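Local coordinates for hypothetical protein Atu0636 (Agrobacterium tumefaciens, PDB 2OZV), which is a predicted O-methyltransferase of the small-domain methyltransferase family that probably transfers a methyl group from S-adenosylmethionine to an as yet unidentified substrate, at residues Ala55-Lys60 against Arg244-Arg249; Thr64-Ser69 against Glu114-Val119. All blocks are in the same frame, centred on the assembly; numbering follows the deposited sequence.

Contact 1. Residues Ala55-Lys60 against Arg244-Arg249; sequences AARLEK and RAAYAR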
# COMPACT_ATOMS: atom_id res chain seq x y z
N ALA B 55 14.68 23.00 -7.15
CA ALA B 55 15.69 23.94 -7.70
C ALA B 55 16.59 24.54 -6.62
O ALA B 55 17.79 24.75 -6.83
CB ALA B 55 15.01 25.05 -8.52
N ALA B 56 16.00 24.82 -5.45
CA ALA B 56 16.75 25.40 -4.34
C ALA B 56 17.87 24.46 -3.88
O ALA B 56 18.96 24.92 -3.55
CB ALA B 56 15.81 25.75 -3.17
N ARG B 57 17.58 23.16 -3.87
CA ARG B 57 18.54 22.15 -3.39
C ARG B 57 19.54 21.71 -4.49
O ARG B 57 20.72 21.48 -4.22
CB ARG B 57 17.76 20.92 -2.88
CG ARG B 57 18.67 19.80 -2.34
CD ARG B 57 17.88 18.68 -1.66
NE ARG B 57 16.77 18.23 -2.50
CZ ARG B 57 16.85 17.31 -3.46
NH1 ARG B 57 18.02 16.71 -3.70
NH2 ARG B 57 15.77 17.00 -4.18
N LEU B 58 19.05 21.62 -5.72
CA LEU B 58 19.82 21.08 -6.82
C LEU B 58 20.23 22.17 -7.81
O LEU B 58 19.45 22.56 -8.69
CB LEU B 58 19.04 19.99 -7.54
CG LEU B 58 18.79 18.71 -6.74
CD1 LEU B 58 17.98 17.74 -7.60
CD2 LEU B 58 20.13 18.05 -6.26
N GLU B 59 21.47 22.65 -7.67
CA GLU B 59 21.91 23.81 -8.43
C GLU B 59 21.92 23.59 -9.94
O GLU B 59 21.80 24.54 -10.70
CB GLU B 59 23.28 24.32 -7.93
CG GLU B 59 23.09 25.10 -6.64
CD GLU B 59 24.39 25.50 -5.98
OE1 GLU B 59 25.06 24.61 -5.39
OE2 GLU B 59 24.73 26.69 -6.04
N LYS B 60 22.05 22.33 -10.35
CA LYS B 60 22.14 21.96 -11.75
C LYS B 60 20.77 21.62 -12.38
O LYS B 60 20.71 21.32 -13.57
CB LYS B 60 23.08 20.76 -11.92
CG LYS B 60 24.56 21.05 -11.60
CD LYS B 60 25.41 19.83 -11.98
CE LYS B 60 26.86 20.20 -12.10
NZ LYS B 60 27.58 19.92 -10.83
N ARG B 244 18.06 19.72 3.22
CA ARG B 244 19.39 19.24 3.58
C ARG B 244 19.72 17.84 3.05
O ARG B 244 20.86 17.36 3.19
CB ARG B 244 19.55 19.24 5.11
CG ARG B 244 19.86 20.62 5.70
CD ARG B 244 20.46 20.48 7.10
NE ARG B 244 21.06 21.69 7.68
CZ ARG B 244 21.39 22.83 7.05
NH1 ARG B 244 21.19 22.98 5.74
NH2 ARG B 244 21.94 23.83 7.74
N ALA B 245 18.72 17.18 2.44
CA ALA B 245 18.87 15.81 1.99
C ALA B 245 17.82 15.44 0.96
O ALA B 245 16.73 16.02 0.91
CB ALA B 245 18.80 14.82 3.18
N ALA B 246 18.15 14.44 0.14
CA ALA B 246 17.19 13.77 -0.72
C ALA B 246 16.78 12.44 -0.08
O ALA B 246 17.47 11.90 0.77
CB ALA B 246 17.79 13.51 -2.08
N TYR B 247 15.65 11.93 -0.53
CA TYR B 247 15.21 10.58 -0.16
C TYR B 247 15.32 9.73 -1.42
O TYR B 247 14.46 9.80 -2.31
CB TYR B 247 13.80 10.65 0.39
CG TYR B 247 13.17 9.28 0.65
CD1 TYR B 247 13.93 8.23 1.18
CD2 TYR B 247 11.83 9.02 0.32
CE1 TYR B 247 13.37 6.96 1.40
CE2 TYR B 247 11.26 7.75 0.54
CZ TYR B 247 12.03 6.75 1.09
OH TYR B 247 11.49 5.50 1.28
N ALA B 248 16.40 8.93 -1.48
CA ALA B 248 16.77 8.21 -2.69
C ALA B 248 16.06 6.84 -2.79
O ALA B 248 15.67 6.25 -1.76
CB ALA B 248 18.29 8.03 -2.73
N ARG B 249 15.89 6.36 -4.01
CA ARG B 249 15.39 4.99 -4.26
C ARG B 249 16.42 3.96 -3.78
O ARG B 249 17.61 4.28 -3.61
CB ARG B 249 15.06 4.80 -5.75
CG ARG B 249 13.83 5.57 -6.21
CD ARG B 249 13.61 5.48 -7.73
NE ARG B 249 13.62 4.09 -8.24
CZ ARG B 249 12.55 3.30 -8.28
NH1 ARG B 249 11.37 3.73 -7.79
NH2 ARG B 249 12.67 2.07 -8.78

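Contact 2. Residues Thr64-Ser69 against Glu114-Val119; sequences TLYERS and EHFHHV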
# COMPACT_ATOMS: atom_id res chain seq x y z
N THR B 64 10.70 23.05 -15.09
CA THR B 64 9.57 23.60 -15.81
C THR B 64 8.33 23.36 -14.98
O THR B 64 8.01 22.21 -14.67
CB THR B 64 9.41 22.97 -17.21
OG1 THR B 64 10.62 23.15 -17.94
CG2 THR B 64 8.29 23.66 -18.03
N LEU B 65 7.64 24.45 -14.64
CA LEU B 65 6.39 24.36 -13.87
C LEU B 65 5.23 24.48 -14.84
O LEU B 65 5.13 25.46 -15.60
CB LEU B 65 6.29 25.45 -12.78
CG LEU B 65 7.37 25.69 -11.71
CD1 LEU B 65 7.03 26.92 -10.83
CD2 LEU B 65 7.62 24.44 -10.82
N TYR B 66 4.32 23.50 -14.81
CA TYR B 66 3.12 23.56 -15.66
C TYR B 66 1.88 23.91 -14.86
O TYR B 66 1.58 23.28 -13.84
CB TYR B 66 2.89 22.23 -16.39
CG TYR B 66 3.94 21.95 -17.44
CD1 TYR B 66 3.83 22.50 -18.73
CD2 TYR B 66 5.03 21.12 -17.15
CE1 TYR B 66 4.79 22.23 -19.72
CE2 TYR B 66 6.02 20.84 -18.15
CZ TYR B 66 5.87 21.39 -19.42
OH TYR B 66 6.80 21.15 -20.41
N GLU B 67 1.14 24.90 -15.35
CA GLU B 67 -0.12 25.33 -14.75
C GLU B 67 -1.21 25.31 -15.82
O GLU B 67 -0.97 25.75 -16.95
CB GLU B 67 0.01 26.78 -14.22
CG GLU B 67 1.12 27.00 -13.18
CD GLU B 67 0.81 26.36 -11.83
OE1 GLU B 67 -0.22 25.69 -11.67
OE2 GLU B 67 1.63 26.53 -10.92
N ARG B 68 -2.41 24.85 -15.48
CA ARG B 68 -3.48 24.87 -16.49
C ARG B 68 -3.96 26.30 -16.77
O ARG B 68 -4.12 26.71 -17.94
CB ARG B 68 -4.67 23.99 -16.07
CG ARG B 68 -5.56 23.45 -17.24
CD ARG B 68 -5.60 24.29 -18.52
NE ARG B 68 -6.77 23.94 -19.33
CZ ARG B 68 -7.17 24.56 -20.44
NH1 ARG B 68 -8.25 24.14 -21.08
NH2 ARG B 68 -6.49 25.61 -20.91
N SER B 69 -4.17 27.09 -15.73
CA SER B 69 -4.77 28.40 -15.96
C SER B 69 -3.76 29.54 -16.02
O SER B 69 -2.72 29.50 -15.36
CB SER B 69 -5.85 28.72 -14.92
OG SER B 69 -5.27 28.90 -13.64
N GLU B 114 9.42 12.88 -24.52
CA GLU B 114 10.67 12.23 -24.11
C GLU B 114 11.80 13.23 -23.87
O GLU B 114 12.89 13.12 -24.45
CB GLU B 114 11.08 11.16 -25.14
CG GLU B 114 10.12 9.98 -25.11
CD GLU B 114 10.45 8.93 -26.15
OE1 GLU B 114 10.24 9.17 -27.34
OE2 GLU B 114 10.92 7.86 -25.76
N HIS B 115 11.53 14.17 -22.98
CA HIS B 115 12.40 15.31 -22.76
C HIS B 115 12.91 15.41 -21.32
O HIS B 115 14.02 15.87 -21.09
CB HIS B 115 11.63 16.58 -23.12
CG HIS B 115 12.38 17.86 -22.90
ND1 HIS B 115 13.40 18.28 -23.74
CD2 HIS B 115 12.22 18.83 -21.97
CE1 HIS B 115 13.84 19.45 -23.32
NE2 HIS B 115 13.14 19.81 -22.25
N PHE B 116 12.09 14.97 -20.35
CA PHE B 116 12.39 15.22 -18.93
C PHE B 116 13.02 14.02 -18.25
O PHE B 116 12.62 12.88 -18.49
CB PHE B 116 11.11 15.62 -18.19
CG PHE B 116 10.58 16.99 -18.60
CD1 PHE B 116 11.18 18.18 -18.10
CD2 PHE B 116 9.49 17.09 -19.48
CE1 PHE B 116 10.70 19.44 -18.47
CE2 PHE B 116 8.99 18.35 -19.86
CZ PHE B 116 9.60 19.54 -19.36
N HIS B 117 14.00 14.29 -17.38
CA HIS B 117 14.62 13.24 -16.56
C HIS B 117 13.76 12.87 -15.35
O HIS B 117 13.88 11.77 -14.82
CB HIS B 117 15.99 13.72 -16.08
CG HIS B 117 16.93 14.06 -17.22
ND1 HIS B 117 17.19 15.36 -17.60
CD2 HIS B 117 17.63 13.26 -18.06
CE1 HIS B 117 18.04 15.35 -18.62
NE2 HIS B 117 18.32 14.09 -18.92
N HIS B 118 12.95 13.83 -14.91
CA HIS B 118 12.06 13.65 -13.75
C HIS B 118 10.77 14.34 -14.05
O HIS B 118 10.73 15.46 -14.59
CB HIS B 118 12.66 14.32 -12.49
CG HIS B 118 13.93 13.69 -12.05
ND1 HIS B 118 13.97 12.65 -11.14
CD2 HIS B 118 15.23 13.96 -12.37
CE1 HIS B 118 15.22 12.28 -10.95
NE2 HIS B 118 16.01 13.05 -11.68
N VAL B 119 9.67 13.69 -13.66
CA VAL B 119 8.39 14.37 -13.59
C VAL B 119 7.85 14.20 -12.18
O VAL B 119 7.82 13.08 -11.67
CB VAL B 119 7.36 13.81 -14.60
CG1 VAL B 119 6.05 14.55 -14.50
CG2 VAL B 119 7.94 13.95 -16.06

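Contact 1. Residues Ala55-Lys60 against Arg244-Arg249
Arg57 lies against the carbonyl oxygen of Ala245 and the methyl group of Ala246, and its long side chain carries the contact for its segment. Taken in order, Ala55 and Ala56 belong to the last turn of helix 49-57, which ends at Arg57, and face other parts of the chain: the carbonyl of Ala55 accepts a hydrogen bond from Arg91, and Ala56 packs on Phe88. Arg57 is the residue that reaches across. Its CG stands anti to the backbone N (chi1 -179°), which sends the chain out from the helix, and a bend at chi3 (49°) then turns the guanidinium back alongside the loop. At that bend Arg57 CD approaches Ala245 O to 3.9 Å. Farther out, Arg57 NH1 meets Ala246 CB at 3.6 Å, while Ala246 CA lies 4.3 Å above one face of the Arg57 guanidinium, displaced toward its rim. No hydrogen bond joins the two segments; across the contact the arginine packs by CD, NH1 and one face of its guanidinium, and its NH2 donates to the carbonyl of Val32, with a weaker bond to that of Ala29. Leu58, the first residue to leave helical geometry, turns its side chain onto Val32. The pair buries a modest 111 Å² at the surface. It joins the loop after helix 235-241 to the C-terminal end of the helix that follows strand 38-42, the first along the chain, in a Rossmann-like fold whose strand order, 3-2-1-4-5-7-6 with one strand added at the edge, is that of class I methyltransferases.

Contact 2. Residues Thr64-Ser69 against Glu114-Val119
Phe116 points its ring edge at Thr64 and Tyr66 within a Rossmann-like sheet, bridging strands 61-67 and 116-121, which are not neighbours: strand 38-42 runs between them. The three side chains meet on one side of the sheet and are buried. Thr64 crosses Phe116 at about a right angle, with Thr64 OG1 in the plane of the ring at its edge, 3.7 Å from Phe116 CE1. Tyr66 comes from the opposite direction to Phe116, and the rings meet by their edges: Tyr66 OH lies 3.4 Å from Phe116 CZ, and Tyr66 CE2 is 4.0 Å from the same carbon. No hydrogen bond links the segments; the tyrosine hydroxyl instead donates to the carbonyl of Gly110, which satisfies this buried oxygen and fixes the outer end of the ring beside the phenylalanine. Beyond this first shell, backbone bonds from Thr64 and Tyr66 to strand 38-42 set the level of their side chains, and Phe116 rests on Ala41 of that strand and on Ile159 of helix 148-159. With CG anti to its carbonyl carbon (chi1 -69°), the Phe116 ring reaches toward strand 61-67. Its preceding neighbour covers one face of the ring: His115 CD2 sits over the centre of the Phe116 ring, 3.7 Å above its plane.

The centres of contact 1 and contact 2 are about 17 Å apart; segments 55-60 and 64-69 adjoin in the sequence, and the contacts do not otherwise touch. Helix 49-57, which supplies one side of contact 1, leads through a short turn into strand 61-67, which supplies one side of contact 2, and contact 2 is nested within the long chain loop that contact 1 closes. One is a surface contact with a C-terminal loop, the other a buried contact spanning strand 38-42. Between that strand and helix 49-57 runs a glycine-rich turn of Rossmann type, probably part of the S-adenosylmethionine site; Tyr66 of contact 2 lies near it without touching.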